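Local coordinates for crispr-associated protein Cas5, dvulg subtype (Xanthomonas oryzae pv. oryzae, PDB 3VZI), which probably acts as a Cas5d endoribonuclease, cutting CRISPR RNA in the CRISPR-mediated immune system of its bacterial host, at residues A44-P49 and L138-R143; K48-W53 and D126-D131. All coordinates share one frame; numbering follows the deposited sequence.

Contact 1 of 2, residues A44-P49 and L138-R143; sequences AIHWKP and LDIFNR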
ATOM      1  N   ALA A  44       9.608   4.290  -5.261  1.00 49.61           N
ATOM      2  CA  ALA A  44       9.166   5.398  -6.109  1.00 48.98           C
ATOM      3  C   ALA A  44      10.048   6.591  -5.835  1.00 49.49           C
ATOM      4  O   ALA A  44      10.378   7.367  -6.748  1.00 52.20           O
ATOM      5  CB  ALA A  44       7.704   5.751  -5.864  1.00 47.13           C
ATOM      6  N   ILE A  45      10.438   6.745  -4.572  1.00 48.30           N
ATOM      7  CA  ILE A  45      11.270   7.889  -4.199  1.00 46.48           C
ATOM      8  C   ILE A  45      12.689   7.666  -4.675  1.00 45.87           C
ATOM      9  O   ILE A  45      13.292   8.565  -5.232  1.00 47.85           O
ATOM     10  CB  ILE A  45      11.230   8.200  -2.708  1.00 43.30           C
ATOM     11  CG1 ILE A  45       9.789   8.476  -2.284  1.00 44.64           C
ATOM     12  CG2 ILE A  45      12.103   9.397  -2.430  1.00 42.63           C
ATOM     13  CD1 ILE A  45       9.634   8.991  -0.866  1.00 45.40           C
ATOM     14  N   HIS A  46      13.186   6.446  -4.492  1.00 44.98           N
ATOM     15  CA  HIS A  46      14.500   6.056  -4.971  1.00 45.47           C
ATOM     16  C   HIS A  46      14.641   4.589  -4.973  1.00 45.56           C
ATOM     17  O   HIS A  46      14.389   3.958  -3.963  1.00 43.49           O
ATOM     18  CB  HIS A  46      15.605   6.637  -4.092  1.00 43.69           C
ATOM     19  CG  HIS A  46      16.992   6.242  -4.526  1.00 45.46           C
ATOM     20  ND1 HIS A  46      17.454   6.463  -5.796  1.00 47.95           N
ATOM     21  CD2 HIS A  46      18.040   5.641  -3.821  1.00 45.39           C
ATOM     22  CE1 HIS A  46      18.727   6.002  -5.897  1.00 48.58           C
ATOM     23  NE2 HIS A  46      19.090   5.503  -4.688  1.00 49.39           N
ATOM     24  N   TRP A  47      15.091   4.031  -6.094  1.00 49.63           N
ATOM     25  CA  TRP A  47      15.514   2.621  -6.137  1.00 51.00           C
ATOM     26  C   TRP A  47      16.485   2.375  -7.259  1.00 54.76           C
ATOM     27  O   TRP A  47      16.446   3.039  -8.294  1.00 55.32           O
ATOM     28  CB  TRP A  47      14.317   1.683  -6.259  1.00 49.85           C
ATOM     29  CG  TRP A  47      14.709   0.227  -6.442  1.00 51.95           C
ATOM     30  CD1 TRP A  47      15.008  -0.708  -5.443  1.00 51.37           C
ATOM     31  CD2 TRP A  47      14.876  -0.509  -7.714  1.00 51.68           C
ATOM     32  NE1 TRP A  47      15.341  -1.917  -5.995  1.00 51.76           N
ATOM     33  CE2 TRP A  47      15.274  -1.869  -7.350  1.00 51.09           C
ATOM     34  CE3 TRP A  47      14.738  -0.182  -9.063  1.00 56.41           C
ATOM     35  CZ2 TRP A  47      15.510  -2.845  -8.301  1.00 52.95           C
ATOM     36  CZ3 TRP A  47      14.999  -1.172 -10.024  1.00 57.45           C
ATOM     37  CH2 TRP A  47      15.376  -2.472  -9.647  1.00 57.54           C
ATOM     38  N   LYS A  48      17.370   1.407  -7.052  1.00 56.75           N
ATOM     39  CA  LYS A  48      18.359   1.001  -8.044  1.00 56.78           C
ATOM     40  C   LYS A  48      18.631  -0.460  -7.797  1.00 56.95           C
ATOM     41  O   LYS A  48      18.434  -0.937  -6.673  1.00 55.74           O
ATOM     42  CB  LYS A  48      19.661   1.809  -7.886  1.00 59.37           C
ATOM     43  CG  LYS A  48      19.674   3.179  -8.564  1.00 62.10           C
ATOM     44  CD  LYS A  48      19.276   3.066 -10.025  1.00 69.66           C
ATOM     45  CE  LYS A  48      19.316   4.398 -10.742  1.00 77.68           C
ATOM     46  NZ  LYS A  48      20.603   4.586 -11.469  1.00 85.48           N
ATOM     47  N   PRO A  49      19.078  -1.198  -8.837  1.00 60.62           N
ATOM     48  CA  PRO A  49      19.376  -2.623  -8.598  1.00 59.64           C
ATOM     49  C   PRO A  49      20.308  -2.847  -7.387  1.00 60.26           C
ATOM     50  O   PRO A  49      20.148  -3.844  -6.676  1.00 62.85           O
ATOM     51  CB  PRO A  49      20.036  -3.060  -9.917  1.00 60.29           C
ATOM     52  CG  PRO A  49      19.417  -2.174 -10.948  1.00 59.23           C
ATOM     53  CD  PRO A  49      19.186  -0.846 -10.274  1.00 59.73           C
ATOM     54  N   LEU A 138      21.501   6.207   0.638  1.00 50.69           N
ATOM     55  CA  LEU A 138      20.726   6.780   1.734  1.00 46.93           C
ATOM     56  C   LEU A 138      20.616   8.297   1.570  1.00 45.89           C
ATOM     57  O   LEU A 138      19.627   8.925   1.940  1.00 44.48           O
ATOM     58  CB  LEU A 138      21.356   6.427   3.082  1.00 45.93           C
ATOM     59  CG  LEU A 138      20.821   7.117   4.340  1.00 45.74           C
ATOM     60  CD1 LEU A 138      19.356   6.723   4.556  1.00 43.47           C
ATOM     61  CD2 LEU A 138      21.686   6.766   5.553  1.00 44.08           C
ATOM     62  N   ASP A 139      21.638   8.906   1.012  1.00 48.04           N
ATOM     63  CA  ASP A 139      21.596  10.346   0.949  1.00 49.58           C
ATOM     64  C   ASP A 139      20.729  10.840  -0.213  1.00 52.22           C
ATOM     65  O   ASP A 139      20.102  11.897  -0.121  1.00 51.81           O
ATOM     66  CB  ASP A 139      22.992  10.906   0.904  1.00 51.57           C
ATOM     67  CG  ASP A 139      22.994  12.361   0.706  1.00 55.02           C
ATOM     68  OD1 ASP A 139      22.493  13.092   1.607  1.00 57.85           O
ATOM     69  OD2 ASP A 139      23.454  12.767  -0.377  1.00 58.69           O
ATOM     70  N   ILE A 140      20.677  10.051  -1.291  1.00 52.84           N
ATOM     71  CA  ILE A 140      19.803  10.338  -2.427  1.00 51.41           C
ATOM     72  C   ILE A 140      18.331  10.221  -1.999  1.00 51.76           C
ATOM     73  O   ILE A 140      17.486  11.048  -2.390  1.00 52.59           O
ATOM     74  CB  ILE A 140      20.106   9.396  -3.605  1.00 51.47           C
ATOM     75  CG1 ILE A 140      21.472   9.730  -4.226  1.00 49.81           C
ATOM     76  CG2 ILE A 140      18.973   9.425  -4.638  1.00 50.59           C
ATOM     77  CD1 ILE A 140      21.978   8.628  -5.132  1.00 50.12           C
ATOM     78  N   PHE A 141      18.046   9.207  -1.179  1.00 48.51           N
ATOM     79  CA  PHE A 141      16.716   8.991  -0.681  1.00 45.49           C
ATOM     80  C   PHE A 141      16.268  10.165   0.175  1.00 46.20           C
ATOM     81  O   PHE A 141      15.204  10.742  -0.087  1.00 51.16           O
ATOM     82  CB  PHE A 141      16.598   7.684   0.112  1.00 44.58           C
ATOM     83  CG  PHE A 141      15.242   7.514   0.751  1.00 43.73           C
ATOM     84  CD1 PHE A 141      14.159   7.037   0.002  1.00 41.01           C
ATOM     85  CD2 PHE A 141      15.026   7.896   2.091  1.00 41.21           C
ATOM     86  CE1 PHE A 141      12.903   6.917   0.597  1.00 41.26           C
ATOM     87  CE2 PHE A 141      13.772   7.784   2.681  1.00 39.08           C
ATOM     88  CZ  PHE A 141      12.710   7.279   1.939  1.00 38.99           C
ATOM     89  N   ASN A 142      17.074  10.522   1.179  1.00 44.54           N
ATOM     90  CA  ASN A 142      16.718  11.548   2.167  1.00 43.29           C
ATOM     91  C   ASN A 142      16.561  12.930   1.534  1.00 46.55           C
ATOM     92  O   ASN A 142      15.621  13.688   1.825  1.00 46.84           O
ATOM     93  CB  ASN A 142      17.791  11.628   3.238  1.00 42.13           C
ATOM     94  CG  ASN A 142      17.762  10.474   4.206  1.00 42.47           C
ATOM     95  OD1 ASN A 142      16.700   9.880   4.493  1.00 44.03           O
ATOM     96  ND2 ASN A 142      18.939  10.147   4.743  1.00 41.04           N
ATOM     97  N   ARG A 143      17.496  13.245   0.654  1.00 50.82           N
ATOM     98  CA  ARG A 143      17.487  14.489  -0.113  1.00 55.61           C
ATOM     99  C   ARG A 143      16.183  14.556  -0.897  1.00 55.15           C
ATOM    100  O   ARG A 143      15.596  15.618  -1.046  1.00 59.96           O
ATOM    101  CB  ARG A 143      18.701  14.509  -1.038  1.00 58.50           C
ATOM    102  CG  ARG A 143      18.973  15.780  -1.783  1.00 64.67           C
ATOM    103  CD  ARG A 143      19.515  15.442  -3.174  1.00 73.58           C
ATOM    104  NE  ARG A 143      20.771  14.666  -3.175  1.00 76.33           N
ATOM    105  CZ  ARG A 143      21.175  13.842  -4.157  1.00 78.33           C
ATOM    106  NH1 ARG A 143      22.341  13.217  -4.033  1.00 79.87           N
ATOM    107  NH2 ARG A 143      20.433  13.624  -5.258  1.00 70.91           N
TER
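Ile-140 sets its CG2 methyl over the centre of one face of the His-46 imidazole, a CH-pi contact 3.6 Å from CG2 to the ring centroid and only 12° off the ring normal. Among the ring atoms, ND1 of His-46 comes nearest, 3.5 Å from CG2 of Ile-140. Two torsions bring the groups together: His-46 CG is anti to its backbone N (chi1 179°), and chi1 of -70° sends CG2 of Ile-140, rather than its longer branch, across the ring. The imidazole's polar end turns to helix 134-146, one turn before Phe-141, where NE2 of His-46 is hydrogen-bonded to ND1 of His-137.

Apolar packing continues beside this pair. CB of Ile-45 lies 3.9 Å from CE1 of Phe-141, with CG2 of Ile-45 reaching CD1 and CE1 of the same ring, while CB of His-46 approaches the phenyl edge near its plane. Leu-9 on strand 7-13 and Phe-165 on strand 164-167 extend the apolar surroundings of Ile-45.

No hydrogen bond links the two segments directly. The end of helix 35-45 and the first residue beyond it, His-46, pack on helix 134-146, as expected for the two helices backing the sheet of an RRM (ferredoxin-like) fold.

Contact 2 of 2, residues K48-W53 and D126-D131; sequences KPAIRW and DKAGPD
Small apolar groups make the closest side-chain approaches between Pro-49 and Ala-50 on one side and Lys-127 and Ala-128 on the other. The methyl of Ala-50 rests against the backbone of the opposing loop, its CB 4.1 Å from CA of Ala-128, and the two alanine methyls lie 4.3 Å apart, CB to CB. Next to them CB of Pro-49 meets CB of Lys-127 at 4.0 Å. Lys-127 contributes the root of its side chain and not its ammonium: the chain bends at chi2 (118°) and again at chi4, and its end leads away from the proline.

The backbone takes part as well: O of Pro-49 lies 3.8 Å from CB of Lys-127, and the CA atoms of Ala-50 and Ala-128 come within 4.2 Å of each other, a spacing that the absence of bulky side chains allows.

Hydrogen bonding is supplied around this interface rather than across it. Lys-48 to Ile-51 form a type I beta turn, closed by Ile-51 N to Lys-48 O at 2.9 Å. Thr-125 ties the two segments together: its OG1 is hydrogen-bonded both to O of Pro-49 and to N of Lys-127, while its backbone pairs with that of Ala-50.

This is loop packing at one end of two antiparallel neighbours, where the turn entering strand 51-60 meets the loop leaving strand 114-124, the second and third strands of the ferredoxin-like beta-alpha-beta-beta-alpha-beta order.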
ATOM      1  N   LYS A  48      17.370   1.407  -7.052  1.00 56.75           N
ATOM      2  CA  LYS A  48      18.359   1.001  -8.044  1.00 56.78           C
ATOM      3  C   LYS A  48      18.631  -0.460  -7.797  1.00 56.95           C
ATOM      4  O   LYS A  48      18.434  -0.937  -6.673  1.00 55.74           O
ATOM      5  CB  LYS A  48      19.661   1.809  -7.886  1.00 59.37           C
ATOM      6  CG  LYS A  48      19.674   3.179  -8.564  1.00 62.10           C
ATOM      7  CD  LYS A  48      19.276   3.066 -10.025  1.00 69.66           C
ATOM      8  CE  LYS A  48      19.316   4.398 -10.742  1.00 77.68           C
ATOM      9  NZ  LYS A  48      20.603   4.586 -11.469  1.00 85.48           N
ATOM     10  N   PRO A  49      19.078  -1.198  -8.837  1.00 60.62           N
ATOM     11  CA  PRO A  49      19.376  -2.623  -8.598  1.00 59.64           C
ATOM     12  C   PRO A  49      20.308  -2.847  -7.387  1.00 60.26           C
ATOM     13  O   PRO A  49      20.148  -3.844  -6.676  1.00 62.85           O
ATOM     14  CB  PRO A  49      20.036  -3.060  -9.917  1.00 60.29           C
ATOM     15  CG  PRO A  49      19.417  -2.174 -10.948  1.00 59.23           C
ATOM     16  CD  PRO A  49      19.186  -0.846 -10.274  1.00 59.73           C
ATOM     17  N   ALA A  50      21.245  -1.910  -7.149  1.00 59.83           N
ATOM     18  CA  ALA A  50      22.188  -1.943  -6.004  1.00 55.02           C
ATOM     19  C   ALA A  50      21.540  -2.109  -4.635  1.00 53.06           C
ATOM     20  O   ALA A  50      22.234  -2.433  -3.650  1.00 50.95           O
ATOM     21  CB  ALA A  50      23.008  -0.672  -5.978  1.00 54.66           C
ATOM     22  N   ILE A  51      20.238  -1.821  -4.544  1.00 48.41           N
ATOM     23  CA  ILE A  51      19.630  -1.729  -3.222  1.00 46.43           C
ATOM     24  C   ILE A  51      18.337  -2.504  -3.136  1.00 49.72           C
ATOM     25  O   ILE A  51      17.676  -2.770  -4.161  1.00 51.05           O
ATOM     26  CB  ILE A  51      19.521  -0.273  -2.652  1.00 42.01           C
ATOM     27  CG1 ILE A  51      18.598   0.627  -3.461  1.00 39.35           C
ATOM     28  CG2 ILE A  51      20.904   0.383  -2.494  1.00 42.14           C
ATOM     29  CD1 ILE A  51      18.030   1.746  -2.628  1.00 36.84           C
ATOM     30  N   ARG A  52      18.011  -2.892  -1.906  1.00 50.79           N
ATOM     31  CA  ARG A  52      16.840  -3.678  -1.602  1.00 51.57           C
ATOM     32  C   ARG A  52      16.188  -3.034  -0.400  1.00 49.75           C
ATOM     33  O   ARG A  52      16.735  -3.033   0.701  1.00 50.27           O
ATOM     34  CB  ARG A  52      17.225  -5.131  -1.299  1.00 57.03           C
ATOM     35  CG  ARG A  52      16.037  -6.079  -1.177  1.00 63.42           C
ATOM     36  CD  ARG A  52      16.345  -7.350  -0.398  1.00 69.09           C
ATOM     37  NE  ARG A  52      15.328  -8.368  -0.686  1.00 83.19           N
ATOM     38  CZ  ARG A  52      15.283  -9.607  -0.173  1.00 88.67           C
ATOM     39  NH1 ARG A  52      16.205 -10.017   0.694  1.00 94.71           N
ATOM     40  NH2 ARG A  52      14.305 -10.446  -0.526  1.00 82.39           N
ATOM     41  N   TRP A  53      15.017  -2.458  -0.610  1.00 48.62           N
ATOM     42  CA  TRP A  53      14.257  -1.903   0.502  1.00 47.40           C
ATOM     43  C   TRP A  53      13.625  -2.963   1.312  1.00 46.80           C
ATOM     44  O   TRP A  53      12.915  -3.808   0.768  1.00 48.32           O
ATOM     45  CB  TRP A  53      13.167  -1.009  -0.026  1.00 47.02           C
ATOM     46  CG  TRP A  53      13.689   0.349  -0.316  1.00 45.20           C
ATOM     47  CD1 TRP A  53      13.887   0.923  -1.538  1.00 44.58           C
ATOM     48  CD2 TRP A  53      14.144   1.337   0.660  1.00 45.11           C
ATOM     49  NE1 TRP A  53      14.385   2.183  -1.399  1.00 47.99           N
ATOM     50  CE2 TRP A  53      14.567   2.490  -0.103  1.00 44.96           C
ATOM     51  CE3 TRP A  53      14.226   1.373   2.039  1.00 45.39           C
ATOM     52  CZ2 TRP A  53      15.055   3.624   0.493  1.00 44.67           C
ATOM     53  CZ3 TRP A  53      14.719   2.528   2.637  1.00 47.78           C
ATOM     54  CH2 TRP A  53      15.125   3.627   1.879  1.00 46.88           C
ATOM     55  N   ASP A 126      23.819  -7.947  -4.486  1.00 78.50           N
ATOM     56  CA  ASP A 126      24.956  -8.426  -5.281  1.00 84.54           C
ATOM     57  C   ASP A 126      25.096  -7.667  -6.624  1.00 84.10           C
ATOM     58  O   ASP A 126      26.116  -7.771  -7.325  1.00 81.76           O
ATOM     59  CB  ASP A 126      24.847  -9.934  -5.507  1.00 88.42           C
ATOM     60  CG  ASP A 126      23.682 -10.306  -6.399  1.00 92.97           C
ATOM     61  OD1 ASP A 126      23.458 -11.523  -6.579  1.00101.89           O
ATOM     62  OD2 ASP A 126      22.994  -9.399  -6.928  1.00 89.50           O
ATOM     63  N   LYS A 127      24.061  -6.902  -6.965  1.00 80.39           N
ATOM     64  CA  LYS A 127      24.110  -6.021  -8.120  1.00 79.23           C
ATOM     65  C   LYS A 127      24.845  -4.698  -7.852  1.00 77.34           C
ATOM     66  O   LYS A 127      24.896  -3.837  -8.731  1.00 76.99           O
ATOM     67  CB  LYS A 127      22.703  -5.761  -8.673  1.00 76.64           C
ATOM     68  CG  LYS A 127      22.306  -6.725  -9.786  1.00 80.19           C
ATOM     69  CD  LYS A 127      21.088  -7.578  -9.447  1.00 81.02           C
ATOM     70  CE  LYS A 127      21.086  -8.916 -10.183  1.00 83.83           C
ATOM     71  NZ  LYS A 127      21.867  -8.892 -11.455  1.00 86.83           N
ATOM     72  N   ALA A 128      25.436  -4.551  -6.663  1.00 73.37           N
ATOM     73  CA  ALA A 128      26.124  -3.307  -6.291  1.00 71.20           C
ATOM     74  C   ALA A 128      27.491  -3.175  -6.956  1.00 72.48           C
ATOM     75  O   ALA A 128      28.287  -4.099  -6.904  1.00 74.35           O
ATOM     76  CB  ALA A 128      26.254  -3.183  -4.776  1.00 68.25           C
ATOM     77  N   GLY A 129      27.738  -2.016  -7.576  1.00 71.89           N
ATOM     78  CA  GLY A 129      29.008  -1.697  -8.220  1.00 71.33           C
ATOM     79  C   GLY A 129      29.852  -0.865  -7.284  1.00 72.64           C
ATOM     80  O   GLY A 129      29.389  -0.485  -6.202  1.00 71.54           O
ATOM     81  N   PRO A 130      31.091  -0.556  -7.689  1.00 73.33           N
ATOM     82  CA  PRO A 130      32.110   0.080  -6.851  1.00 74.22           C
ATOM     83  C   PRO A 130      31.691   1.474  -6.428  1.00 75.39           C
ATOM     84  O   PRO A 130      32.133   1.978  -5.389  1.00 75.00           O
ATOM     85  CB  PRO A 130      33.316   0.201  -7.784  1.00 77.20           C
ATOM     86  CG  PRO A 130      32.978  -0.564  -9.029  1.00 79.11           C
ATOM     87  CD  PRO A 130      31.485  -0.589  -9.102  1.00 77.80           C
ATOM     88  N   ASP A 131      30.862   2.090  -7.270  1.00 78.96           N
ATOM     89  CA  ASP A 131      30.290   3.407  -7.041  1.00 78.78           C
ATOM     90  C   ASP A 131      29.054   3.369  -6.140  1.00 74.92           C
ATOM     91  O   ASP A 131      28.524   4.430  -5.818  1.00 74.96           O
ATOM     92  CB  ASP A 131      29.917   4.057  -8.382  1.00 84.74           C
ATOM     93  CG  ASP A 131      31.084   4.795  -9.034  1.00 91.42           C
ATOM     94  OD1 ASP A 131      32.215   4.812  -8.479  1.00 94.94           O
ATOM     95  OD2 ASP A 131      30.855   5.371 -10.120  1.00 93.77           O
TER

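How the contacts relate
Both contacts draw on the connection between helix 35-45 and strand 51-60, sharing Lys-48 and Pro-49, and their centres are 11 Å apart. Contact 1 is buried and packs a helix end and the residue beyond it on helix 134-146, through two rings and branched aliphatic groups; contact 2, partly exposed, brings turn and loop together through small groups and backbone. Trp-53 bridges them: its NE1 probably hydrogen-bonds O of His-46 at 3.1 Å, and its ring packs on Phe-141. The two connections run in opposite directions, so that the earlier part of one meets the later part of the other, helix-to-strand link beside strand-to-helix link, as a ferredoxin-like order would place them.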